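Local coordinates for protein cytochrome c552 (Thermochromatium tepidum, PDB 5ZE8) that probably carries electrons at low redox potential through five covalently attached c-type hemes in a thermophilic purple sulfur photosynthetic bacterium, at residues 316-321 with 406-411; 352-357 with 373-378; 154-159 with 211-216. All coordinates share one frame; numbering follows the deposited sequence.

Contact 1 (316-321 with 406-411); sequences APFRNL and LLWPSL. With HEC (heme c), chain C.
Chi1 (-57°) sets Arg319 CG beside its backbone N and a bend at chi2 (-54°) curls the chain round so that its guanidinium comes up to Leu406, although its CB sets out away from 406-411. NH2 donates to Leu406 O (3.0 Å), tilted somewhat out of the carbonyl plane. Leu406 CD2 sits over the centre of one face of the group, 3.5 Å from Arg319 CZ; Ala316 CB covers the opposite face nearer the rim. At the edge, propionate oxygen O2A of the chain C heme receives both Arg319 NH1 (3.2 Å) and NH2 (2.9 Å), while NE bonds O1A of another heme c. All three nitrogens are thus used, and the group is held against rotation. Phe318 turns its edge to the face of Trp408, ring planes at 90°, and its CA lies over the indole, 3.6 Å from the centroid of the five-membered ring. Its CD1 packs alongside Leu407 CD2 (3.6 Å), and Phe318 CZ reaches methyl CMA of the chain C heme. Asn320 ND2 donates to Phe318 O (3.0 Å) almost within its amide plane, and weakly to Leu407 O. A water links Trp408 NE1 with Pro317 O and Arg319 O. The type I turn Ala316-Arg319, whose Ala316 N also bonds propionate O2D, leads into strand 320-328 and faces the Trp408 N-cap, forming a propionate-binding corner of a multiheme cytochrome c in which one arginine joins two hemes.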
loop_
_atom_site.group_PDB
_atom_site.type_symbol
_atom_site.label_atom_id
_atom_site.label_comp_id
_atom_site.label_asym_id
_atom_site.label_seq_id
_atom_site.Cartn_x
_atom_site.Cartn_y
_atom_site.Cartn_z
ATOM N N ALA A 316 5.367 0.090 2.993
ATOM C CA ALA A 316 6.647 -0.590 2.917
ATOM C C ALA A 316 7.787 0.344 3.199
ATOM O O ALA A 316 7.778 1.532 2.860
ATOM C CB ALA A 316 6.806 -1.225 1.541
ATOM N N PRO A 317 8.802 -0.187 3.911
ATOM C CA PRO A 317 9.815 0.694 4.450
ATOM C C PRO A 317 10.721 1.291 3.396
ATOM O O PRO A 317 11.363 2.309 3.659
ATOM C CB PRO A 317 10.583 -0.231 5.405
ATOM C CG PRO A 317 10.375 -1.583 4.846
ATOM C CD PRO A 317 8.898 -1.533 4.502
ATOM N N PHE A 318 10.650 0.712 2.181
ATOM C CA PHE A 318 11.554 1.165 1.139
ATOM C C PHE A 318 10.952 2.243 0.218
ATOM O O PHE A 318 11.646 2.690 -0.679
ATOM C CB PHE A 318 12.116 0.116 0.279
ATOM C CG PHE A 318 11.418 -1.142 0.374
ATOM C CD1 PHE A 318 10.189 -1.301 -0.281
ATOM C CD2 PHE A 318 11.934 -2.137 1.157
ATOM C CE1 PHE A 318 9.511 -2.519 -0.158
ATOM C CE2 PHE A 318 11.235 -3.361 1.320
ATOM C CZ PHE A 318 10.016 -3.536 0.670
ATOM N N ARG A 319 9.682 2.594 0.438
ATOM C CA ARG A 319 9.144 3.665 -0.296
ATOM C C ARG A 319 9.908 4.967 0.033
ATOM O O ARG A 319 10.258 5.261 1.181
ATOM C CB ARG A 319 7.681 3.902 0.061
ATOM C CG ARG A 319 6.726 2.774 -0.109
ATOM C CD ARG A 319 6.773 2.214 -1.507
ATOM N NE ARG A 319 5.630 1.346 -1.772
ATOM C CZ ARG A 319 5.664 0.110 -2.240
ATOM N NH1 ARG A 319 4.524 -0.529 -2.445
ATOM N NH2 ARG A 319 6.852 -0.515 -2.448
ATOM N N ASN A 320 10.089 5.758 -1.009
ATOM C CA ASN A 320 10.770 7.029 -0.844
ATOM C C ASN A 320 10.445 8.051 -1.884
ATOM O O ASN A 320 10.137 7.710 -3.006
ATOM C CB ASN A 320 12.273 6.790 -0.759
ATOM C CG ASN A 320 12.856 6.276 -2.049
ATOM O OD1 ASN A 320 13.267 7.075 -2.885
ATOM N ND2 ASN A 320 12.836 4.934 -2.248
ATOM N N LEU A 321 10.527 9.318 -1.532
ATOM C CA LEU A 321 10.435 10.416 -2.507
ATOM C C LEU A 321 11.695 11.217 -2.511
ATOM O O LEU A 321 12.486 11.228 -1.526
ATOM C CB LEU A 321 9.356 11.406 -2.119
ATOM C CG LEU A 321 8.141 10.978 -1.327
ATOM C CD1 LEU A 321 7.260 12.147 -0.891
ATOM C CD2 LEU A 321 7.371 9.973 -2.142
ATOM N N LEU A 406 9.067 3.121 -5.570
ATOM C CA LEU A 406 8.700 1.904 -4.836
ATOM C C LEU A 406 9.797 1.316 -3.954
ATOM O O LEU A 406 9.504 0.700 -2.944
ATOM C CB LEU A 406 8.236 0.832 -5.819
ATOM C CG LEU A 406 6.887 1.142 -6.503
ATOM C CD1 LEU A 406 6.669 0.063 -7.600
ATOM C CD2 LEU A 406 5.687 1.110 -5.587
ATOM N N LEU A 407 11.061 1.515 -4.353
ATOM C CA LEU A 407 12.210 0.923 -3.680
ATOM C C LEU A 407 13.328 1.895 -3.461
ATOM O O LEU A 407 13.495 2.809 -4.224
ATOM C CB LEU A 407 12.747 -0.238 -4.514
ATOM C CG LEU A 407 11.815 -1.417 -4.779
ATOM C CD1 LEU A 407 12.441 -2.358 -5.832
ATOM C CD2 LEU A 407 11.576 -2.120 -3.470
ATOM N N TRP A 408 14.113 1.688 -2.426
ATOM C CA TRP A 408 15.310 2.464 -2.202
ATOM C C TRP A 408 16.267 2.368 -3.364
ATOM O O TRP A 408 16.345 1.348 -4.007
ATOM C CB TRP A 408 16.084 1.906 -0.989
ATOM C CG TRP A 408 15.464 2.109 0.388
ATOM C CD1 TRP A 408 14.772 3.174 0.819
ATOM C CD2 TRP A 408 15.493 1.175 1.479
ATOM N NE1 TRP A 408 14.343 3.004 2.131
ATOM C CE2 TRP A 408 14.815 1.794 2.574
ATOM C CE3 TRP A 408 16.047 -0.121 1.635
ATOM C CZ2 TRP A 408 14.614 1.178 3.771
ATOM C CZ3 TRP A 408 15.838 -0.734 2.849
ATOM C CH2 TRP A 408 15.084 -0.099 3.881
ATOM N N PRO A 409 17.105 3.409 -3.528
ATOM C CA PRO A 409 18.046 3.404 -4.676
ATOM C C PRO A 409 19.037 2.242 -4.624
ATOM O O PRO A 409 19.313 1.680 -5.658
ATOM C CB PRO A 409 18.704 4.767 -4.579
ATOM C CG PRO A 409 18.442 5.285 -3.239
ATOM C CD PRO A 409 17.130 4.669 -2.786
ATOM N N SER A 410 19.488 1.864 -3.429
ATOM C CA SER A 410 20.334 0.694 -3.204
ATOM C C SER A 410 19.699 -0.547 -3.814
ATOM O O SER A 410 20.366 -1.357 -4.457
ATOM C CB SER A 410 20.666 0.439 -1.727
ATOM O OG SER A 410 19.506 0.189 -0.892
ATOM N N LEU A 411 18.408 -0.691 -3.625
ATOM C CA LEU A 411 17.733 -1.876 -4.134
ATOM C C LEU A 411 17.512 -1.840 -5.632
ATOM O O LEU A 411 17.619 -2.890 -6.334
ATOM C CB LEU A 411 16.363 -2.060 -3.437
ATOM C CG LEU A 411 16.416 -2.379 -1.946
ATOM C CD1 LEU A 411 15.048 -2.255 -1.344
ATOM C CD2 LEU A 411 16.973 -3.760 -1.648
HETATM FE FE HEC C . 4.556 -7.476 2.601
HETATM C CHA HEC C . 4.273 -4.846 0.389
HETATM C CHB HEC C . 7.431 -8.415 1.056
HETATM C CHC HEC C . 5.045 -9.833 4.925
HETATM C CHD HEC C . 1.698 -6.541 4.155
HETATM N NA HEC C . 5.661 -6.826 1.107
HETATM C C1A HEC C . 5.365 -5.702 0.271
HETATM C C2A HEC C . 6.467 -5.419 -0.609
HETATM C C3A HEC C . 7.362 -6.384 -0.412
HETATM C C4A HEC C . 6.874 -7.221 0.638
HETATM C CMA HEC C . 8.693 -6.555 -1.074
HETATM C CAA HEC C . 6.513 -4.378 -1.662
HETATM C CBA HEC C . 5.726 -4.919 -2.888
HETATM C CGA HEC C . 5.586 -4.024 -4.078
HETATM O O1A HEC C . 5.049 -4.401 -5.185
HETATM O O2A HEC C . 5.991 -2.816 -4.057
HETATM N NB HEC C . 5.967 -8.926 2.852
HETATM C C1B HEC C . 7.008 -9.189 2.092
HETATM C C2B HEC C . 7.639 -10.382 2.562
HETATM C C3B HEC C . 7.053 -10.810 3.706
HETATM C C4B HEC C . 5.958 -9.815 3.899
HETATM C CMB HEC C . 8.832 -10.980 1.893
HETATM C CAB HEC C . 7.349 -11.920 4.618
HETATM C CBB HEC C . 8.708 -12.106 4.972
HETATM N NC HEC C . 3.582 -8.056 4.227
HETATM C C1C HEC C . 3.950 -9.046 5.168
HETATM C C2C HEC C . 3.024 -9.138 6.241
HETATM C C3C HEC C . 2.021 -8.232 5.985
HETATM C C4C HEC C . 2.394 -7.588 4.724
HETATM C CMC HEC C . 3.094 -10.114 7.358
HETATM C CAC HEC C . 0.813 -7.934 6.777
HETATM C CBC HEC C . 1.052 -7.596 8.138
HETATM N ND HEC C . 3.242 -6.066 2.292
HETATM C C1D HEC C . 2.100 -5.824 2.986
HETATM C C2D HEC C . 1.393 -4.669 2.494
HETATM C C3D HEC C . 2.127 -4.161 1.507
HETATM C C4D HEC C . 3.295 -5.041 1.375
HETATM C CMD HEC C . 0.130 -4.127 3.075
HETATM C CAD HEC C . 1.800 -2.941 0.635
HETATM C CBD HEC C . 2.516 -1.806 1.285
HETATM C CGD HEC C . 2.388 -0.483 0.526
HETATM O O1D HEC C . 1.609 -0.317 -0.373
HETATM O O2D HEC C . 3.187 0.473 0.812
HETATM O O HOH W 1 12.031 4.733 2.976
#

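Contact 2 (352-357 with 373-378); sequences FAYGLA and GDDTRL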
loop_
_atom_site.group_PDB
_atom_site.type_symbol
_atom_site.label_atom_id
_atom_site.label_comp_id
_atom_site.label_asym_id
_atom_site.label_seq_id
_atom_site.Cartn_x
_atom_site.Cartn_y
_atom_site.Cartn_z
ATOM N N PHE A 352 12.960 11.922 1.231
ATOM C CA PHE A 352 11.857 11.698 2.136
ATOM C C PHE A 352 11.701 10.187 2.238
ATOM O O PHE A 352 11.195 9.478 1.336
ATOM C CB PHE A 352 10.584 12.286 1.516
ATOM C CG PHE A 352 10.653 13.769 1.257
ATOM C CD1 PHE A 352 11.219 14.240 0.102
ATOM C CD2 PHE A 352 10.207 14.660 2.186
ATOM C CE1 PHE A 352 11.297 15.604 -0.168
ATOM C CE2 PHE A 352 10.283 16.050 1.931
ATOM C CZ PHE A 352 10.820 16.482 0.779
ATOM N N ALA A 353 12.194 9.663 3.325
ATOM C CA ALA A 353 12.403 8.187 3.462
ATOM C C ALA A 353 12.536 7.791 4.936
ATOM O O ALA A 353 12.796 8.621 5.806
ATOM C CB ALA A 353 13.630 7.725 2.732
ATOM N N TYR A 354 12.364 6.516 5.166
ATOM C CA TYR A 354 12.549 5.855 6.467
ATOM C C TYR A 354 13.768 4.963 6.373
ATOM O O TYR A 354 14.014 4.332 5.344
ATOM C CB TYR A 354 11.309 5.033 6.755
ATOM C CG TYR A 354 11.338 4.265 8.076
ATOM C CD1 TYR A 354 11.554 4.909 9.278
ATOM C CD2 TYR A 354 11.083 2.877 8.105
ATOM C CE1 TYR A 354 11.567 4.169 10.479
ATOM C CE2 TYR A 354 11.097 2.161 9.269
ATOM C CZ TYR A 354 11.333 2.790 10.437
ATOM O OH TYR A 354 11.342 2.058 11.623
ATOM N N GLY A 355 14.578 4.910 7.411
ATOM C CA GLY A 355 15.656 3.914 7.452
ATOM C C GLY A 355 15.561 3.206 8.808
ATOM O O GLY A 355 14.845 3.697 9.767
ATOM N N LEU A 356 16.264 2.067 8.857
ATOM C CA LEU A 356 16.459 1.360 10.124
ATOM C C LEU A 356 17.942 1.354 10.466
ATOM O O LEU A 356 18.826 1.587 9.594
ATOM C CB LEU A 356 15.932 -0.047 10.026
ATOM C CG LEU A 356 14.487 -0.101 9.484
ATOM C CD1 LEU A 356 14.460 -0.573 8.061
ATOM C CD2 LEU A 356 13.693 -1.027 10.329
ATOM N N ALA A 357 18.199 1.084 11.733
ATOM C CA ALA A 357 19.536 1.269 12.253
ATOM C C ALA A 357 19.915 0.182 13.206
ATOM O O ALA A 357 19.066 -0.576 13.666
ATOM C CB ALA A 357 19.596 2.616 12.945
ATOM N N GLY A 373 15.746 4.084 12.258
ATOM C CA GLY A 373 16.628 5.155 11.766
ATOM C C GLY A 373 15.864 6.461 11.656
ATOM O O GLY A 373 14.739 6.592 12.164
ATOM N N ASP A 374 16.449 7.421 10.986
ATOM C CA ASP A 374 15.748 8.690 10.824
ATOM C C ASP A 374 14.586 8.494 9.835
ATOM O O ASP A 374 14.657 7.644 8.939
ATOM C CB ASP A 374 16.610 9.828 10.279
ATOM C CG ASP A 374 17.944 9.926 10.941
ATOM O OD1 ASP A 374 18.041 9.543 12.156
ATOM O OD2 ASP A 374 18.890 10.288 10.190
ATOM N N ASP A 375 13.571 9.311 10.044
ATOM C CA ASP A 375 12.362 9.307 9.219
ATOM C C ASP A 375 12.116 10.668 8.748
ATOM O O ASP A 375 11.650 11.568 9.514
ATOM C CB ASP A 375 11.142 8.871 10.040
ATOM C CG ASP A 375 9.895 8.692 9.236
ATOM O OD1 ASP A 375 9.914 8.938 8.042
ATOM O OD2 ASP A 375 8.829 8.355 9.832
ATOM N N THR A 376 12.361 10.865 7.457
ATOM C CA THR A 376 12.175 12.174 6.846
ATOM C C THR A 376 10.961 12.226 5.941
ATOM O O THR A 376 10.746 13.199 5.205
ATOM C CB THR A 376 13.377 12.562 6.009
ATOM O OG1 THR A 376 13.637 11.630 5.007
ATOM C CG2 THR A 376 14.631 12.638 6.884
ATOM N N ARG A 377 10.144 11.139 5.998
ATOM C CA ARG A 377 8.917 11.144 5.203
ATOM C C ARG A 377 8.003 12.307 5.653
ATOM O O ARG A 377 8.135 12.850 6.741
ATOM C CB ARG A 377 8.205 9.791 5.328
ATOM C CG ARG A 377 9.038 8.565 4.884
ATOM C CD ARG A 377 8.408 7.256 5.256
ATOM N NE ARG A 377 8.084 7.212 6.652
ATOM C CZ ARG A 377 7.016 6.635 7.232
ATOM N NH1 ARG A 377 6.100 5.947 6.551
ATOM N NH2 ARG A 377 6.854 6.748 8.517
ATOM N N LEU A 378 7.076 12.703 4.783
ATOM C CA LEU A 378 6.124 13.661 5.209
ATOM C C LEU A 378 5.225 13.013 6.227
ATOM O O LEU A 378 4.640 11.942 5.945
ATOM C CB LEU A 378 5.283 14.172 4.043
ATOM C CG LEU A 378 6.020 14.823 2.854
ATOM C CD1 LEU A 378 5.120 14.944 1.625
ATOM C CD2 LEU A 378 6.537 16.167 3.314
#
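Ala353 and Thr376 are joined twice: Thr376 N donates to Ala353 O (2.8 Å), and Ala353 N donates to Thr376 OG1 (3.0 Å), so a side-chain hydroxyl stands in for a backbone acceptor where the second strand has ended. With chi1 at 58°, OG1 lies between its own N and carbonyl carbon, turned back to 352-357; it is also bonded to Tyr351 O. Further along, Gly355 N donates almost head-on to Asp374 O (3.1 Å), whereas Gly373 N reaches Gly355 O (2.7 Å) from well above the carbonyl plane. Tyr354 and Asp375 form the antiparallel non-hydrogen-bonded pair between the Ala353-Thr376 bonds and the Gly355-Asp374 bond, with Asp375 CB at the edge of the tyrosine ring, 4.1 Å from CD1. The Arg377 chain runs over strand 352-357, its CG 3.6 Å from Ala353 C and its CD and NE beside Tyr354 CB. A second shell fixes these groups. Arg377 grips the Asp375 carboxylate side-on, NE to OD1 (2.9 Å) and NH2 to OD2, each met on its syn side. OD1 also accepts Arg377 N (3.0 Å) from the opposite face of the carboxylate plane, an Asx turn that shapes the exit from the strand. Arg377 NH1 goes on to a salt bridge with Glu246 and a bond to Pro313 O, and Tyr354 OH bonds Pro239 O. Beyond the Ala353-Thr376 pair, Phe352 CE2 and Leu378 CD2 touch, beside Ile304 of strand 297-306 and Arg384 of strand 383-391, while strand 351-357 runs between strands 320-328 and 371-375 of the antiparallel sheet.

Contact 3 (154-159 with 211-216); sequences DLSDRL and TMEANP. With HEC (heme c), chain B.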
loop_
_atom_site.group_PDB
_atom_site.type_symbol
_atom_site.label_atom_id
_atom_site.label_comp_id
_atom_site.label_asym_id
_atom_site.label_seq_id
_atom_site.Cartn_x
_atom_site.Cartn_y
_atom_site.Cartn_z
ATOM N N ASP A 154 -11.283 -12.882 13.758
ATOM C CA ASP A 154 -12.136 -14.046 13.724
ATOM C C ASP A 154 -12.667 -14.082 12.291
ATOM O O ASP A 154 -13.113 -13.035 11.755
ATOM C CB ASP A 154 -13.350 -13.920 14.629
ATOM C CG ASP A 154 -13.015 -13.830 16.108
ATOM O OD1 ASP A 154 -11.914 -14.241 16.514
ATOM O OD2 ASP A 154 -13.955 -13.406 16.853
ATOM N N LEU A 155 -12.629 -15.283 11.728
ATOM C CA LEU A 155 -13.096 -15.479 10.349
ATOM C C LEU A 155 -14.485 -16.097 10.329
ATOM O O LEU A 155 -14.832 -16.820 11.282
ATOM C CB LEU A 155 -12.102 -16.354 9.601
ATOM C CG LEU A 155 -10.664 -15.863 9.672
ATOM C CD1 LEU A 155 -9.752 -16.877 9.016
ATOM C CD2 LEU A 155 -10.414 -14.469 9.086
ATOM N N SER A 156 -15.229 -15.935 9.230
ATOM C CA SER A 156 -16.586 -16.458 9.135
ATOM C C SER A 156 -16.604 -17.473 7.977
ATOM O O SER A 156 -15.763 -17.379 7.025
ATOM C CB SER A 156 -17.556 -15.346 8.820
ATOM O OG SER A 156 -18.891 -15.886 8.801
ATOM N N ASP A 157 -17.489 -18.450 8.056
ATOM C CA ASP A 157 -17.837 -19.215 6.900
ATOM C C ASP A 157 -18.945 -18.604 6.023
ATOM O O ASP A 157 -19.369 -19.239 5.044
ATOM C CB ASP A 157 -18.175 -20.634 7.355
ATOM C CG ASP A 157 -19.462 -20.683 8.156
ATOM O OD1 ASP A 157 -20.005 -19.606 8.475
ATOM O OD2 ASP A 157 -19.939 -21.807 8.473
ATOM N N ARG A 158 -19.352 -17.357 6.321
ATOM C CA ARG A 158 -20.378 -16.621 5.595
ATOM C C ARG A 158 -19.695 -15.337 5.119
ATOM O O ARG A 158 -18.790 -14.792 5.757
ATOM C CB ARG A 158 -21.572 -16.213 6.456
ATOM C CG ARG A 158 -22.316 -17.448 6.936
ATOM C CD ARG A 158 -23.277 -17.186 8.047
ATOM N NE ARG A 158 -24.255 -18.281 8.099
ATOM C CZ ARG A 158 -25.381 -18.261 8.814
ATOM N NH1 ARG A 158 -25.655 -17.253 9.632
ATOM N NH2 ARG A 158 -26.237 -19.282 8.717
ATOM N N LEU A 159 -20.122 -14.885 3.983
ATOM C CA LEU A 159 -19.736 -13.611 3.475
ATOM C C LEU A 159 -20.262 -12.526 4.366
ATOM O O LEU A 159 -21.343 -12.619 4.987
ATOM C CB LEU A 159 -20.320 -13.417 2.076
ATOM C CG LEU A 159 -19.808 -14.293 0.954
ATOM C CD1 LEU A 159 -20.452 -13.976 -0.373
ATOM C CD2 LEU A 159 -18.338 -14.113 0.800
ATOM N N THR A 211 -24.009 -17.609 1.444
ATOM C CA THR A 211 -24.706 -17.084 2.532
ATOM C C THR A 211 -23.936 -15.928 3.105
ATOM O O THR A 211 -22.690 -15.980 3.128
ATOM C CB THR A 211 -24.816 -18.203 3.554
ATOM O OG1 THR A 211 -25.579 -19.258 2.905
ATOM C CG2 THR A 211 -25.521 -17.801 4.835
ATOM N N MET A 212 -24.706 -14.947 3.555
ATOM C CA MET A 212 -24.184 -13.588 3.832
ATOM C C MET A 212 -24.749 -13.048 5.132
ATOM O O MET A 212 -25.868 -13.397 5.485
ATOM C CB MET A 212 -24.590 -12.676 2.742
ATOM C CG MET A 212 -24.007 -11.266 2.801
ATOM S SD MET A 212 -24.433 -10.267 1.355
ATOM C CE MET A 212 -23.118 -10.827 0.303
ATOM N N GLU A 213 -23.987 -12.213 5.833
ATOM C CA GLU A 213 -24.403 -11.568 7.078
ATOM C C GLU A 213 -24.066 -10.126 7.004
ATOM O O GLU A 213 -23.020 -9.737 6.426
ATOM C CB GLU A 213 -23.556 -12.121 8.218
ATOM C CG GLU A 213 -23.851 -13.551 8.469
ATOM C CD GLU A 213 -23.112 -14.058 9.678
ATOM O OE1 GLU A 213 -21.898 -13.815 9.964
ATOM O OE2 GLU A 213 -23.805 -14.791 10.408
ATOM N N ALA A 214 -24.874 -9.257 7.580
ATOM C CA ALA A 214 -24.605 -7.863 7.633
ATOM C C ALA A 214 -23.563 -7.640 8.732
ATOM O O ALA A 214 -23.592 -8.281 9.799
ATOM C CB ALA A 214 -25.880 -7.050 7.977
ATOM N N ASN A 215 -22.594 -6.769 8.448
ATOM C CA ASN A 215 -21.490 -6.495 9.349
ATOM C C ASN A 215 -20.939 -5.070 9.074
ATOM O O ASN A 215 -19.802 -4.903 8.616
ATOM C CB ASN A 215 -20.485 -7.608 9.283
ATOM C CG ASN A 215 -19.442 -7.592 10.370
ATOM O OD1 ASN A 215 -19.348 -6.652 11.153
ATOM N ND2 ASN A 215 -18.608 -8.638 10.398
ATOM N N PRO A 216 -21.716 -4.049 9.373
ATOM C CA PRO A 216 -21.306 -2.683 9.067
ATOM C C PRO A 216 -20.037 -2.266 9.748
ATOM O O PRO A 216 -19.296 -1.501 9.127
ATOM C CB PRO A 216 -22.515 -1.801 9.502
ATOM C CG PRO A 216 -23.331 -2.657 10.344
ATOM C CD PRO A 216 -23.098 -4.087 9.921
HETATM FE FE HEC B . -23.012 -10.895 -4.566
HETATM C CHA HEC B . -24.582 -8.108 -3.314
HETATM C CHB HEC B . -20.323 -10.323 -2.531
HETATM C CHC HEC B . -21.385 -13.624 -5.876
HETATM C CHD HEC B . -25.599 -11.452 -6.719
HETATM N NA HEC B . -22.562 -9.545 -3.153
HETATM C C1A HEC B . -23.365 -8.477 -2.780
HETATM C C2A HEC B . -22.738 -7.729 -1.740
HETATM C C3A HEC B . -21.511 -8.324 -1.527
HETATM C C4A HEC B . -21.404 -9.473 -2.378
HETATM C CMA HEC B . -20.464 -7.924 -0.496
HETATM C CAA HEC B . -23.261 -6.462 -1.123
HETATM C CBA HEC B . -24.433 -6.631 -0.148
HETATM C CGA HEC B . -24.570 -5.266 0.511
HETATM O O1A HEC B . -25.182 -4.365 -0.073
HETATM O O2A HEC B . -24.205 -5.053 1.684
HETATM N NB HEC B . -21.195 -11.803 -4.240
HETATM C C1B HEC B . -20.238 -11.380 -3.367
HETATM C C2B HEC B . -19.123 -12.230 -3.481
HETATM C C3B HEC B . -19.342 -13.167 -4.430
HETATM C C4B HEC B . -20.729 -12.873 -4.880
HETATM C CMB HEC B . -17.850 -11.950 -2.630
HETATM C CAB HEC B . -18.526 -14.384 -4.760
HETATM C CBB HEC B . -18.084 -15.229 -3.681
HETATM N NC HEC B . -23.452 -12.282 -6.019
HETATM C C1C HEC B . -22.622 -13.334 -6.381
HETATM C C2C HEC B . -23.190 -14.007 -7.503
HETATM C C3C HEC B . -24.389 -13.368 -7.813
HETATM C C4C HEC B . -24.554 -12.325 -6.857
HETATM C CMC HEC B . -22.455 -15.099 -8.259
HETATM C CAC HEC B . -25.386 -13.636 -8.914
HETATM C CBC HEC B . -25.725 -14.921 -9.267
HETATM N ND HEC B . -24.672 -9.980 -4.924
HETATM C C1D HEC B . -25.621 -10.376 -5.854
HETATM C C2D HEC B . -26.721 -9.436 -5.860
HETATM C C3D HEC B . -26.465 -8.513 -4.926
HETATM C C4D HEC B . -25.145 -8.880 -4.331
HETATM C CMD HEC B . -27.966 -9.481 -6.753
HETATM C CAD HEC B . -27.281 -7.285 -4.610
HETATM C CBD HEC B . -26.792 -6.052 -5.371
HETATM C CGD HEC B . -26.306 -6.112 -6.787
HETATM O O1D HEC B . -27.162 -6.221 -7.723
HETATM O O2D HEC B . -25.056 -6.020 -7.002
HETATM O O HOH W 2 -20.260 -15.977 11.109
#
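Arg158 stretches across Thr211 and Glu213. Its CB lies 3.5 Å from Thr211 O, and CG meets the methyl Thr211 CG2 at 3.8 Å. The chain is extended from CG to NE, which carries CD past the Glu213 carboxylate, 3.5 Å from its CD, and brings NE within 3.5 Å of Thr211 CG2. At the tip NH1 forms a salt bridge with Glu213 OE2 (3.2 Å): the oxygen lies in the guanidinium plane but is approached from above its own carboxylate plane, the two groups standing 83° apart. Beneath this surface pair is a parallel beta bridge, in which Leu159 N donates to Thr211 O (2.9 Å) and Glu213 N to Leu159 O (2.8 Å); it joins strands 159-161 and 212-214 into a small two-stranded sheet. Leu159 and Met212 share the sheet face turned to the chain B heme, with Met212 CE 3.5 Å from C4A and Leu159 CD1 near C2B. Ser156 OG accepts from Arg158 N, an ST turn that sets the arginine's backbone. Glu213 OE1 accepts from Gln160 NE2 and from a water that also bonds Ser156 OG.

Contacts 1 and 2 both reach one antiparallel sheet, contact 1 only through the start of strand 320-328, which neighbours strand 351-357: Leu321 O probably bonds Phe352 N, and Asn320 CB packs on Ala353 CB. Contact 3 is a separate parallel pair on the opposite side of the chain's centre, its centre 37 Å from that of contact 1 and 39 Å from that of contact 2. Both 316-321/406-411 and 154-159/211-216 line heme pockets, the first with charge and backbone N-H on propionates, the second with apolar leucine and methionine on the porphyrin. Contacts 1 and 2 have mostly buried residues; contact 3 is smaller, its arginine salt bridge at the surface. Contact 2 instead rests on antiparallel strand pairing, irregular at both ends, and an Arg377-Asp375 salt bridge.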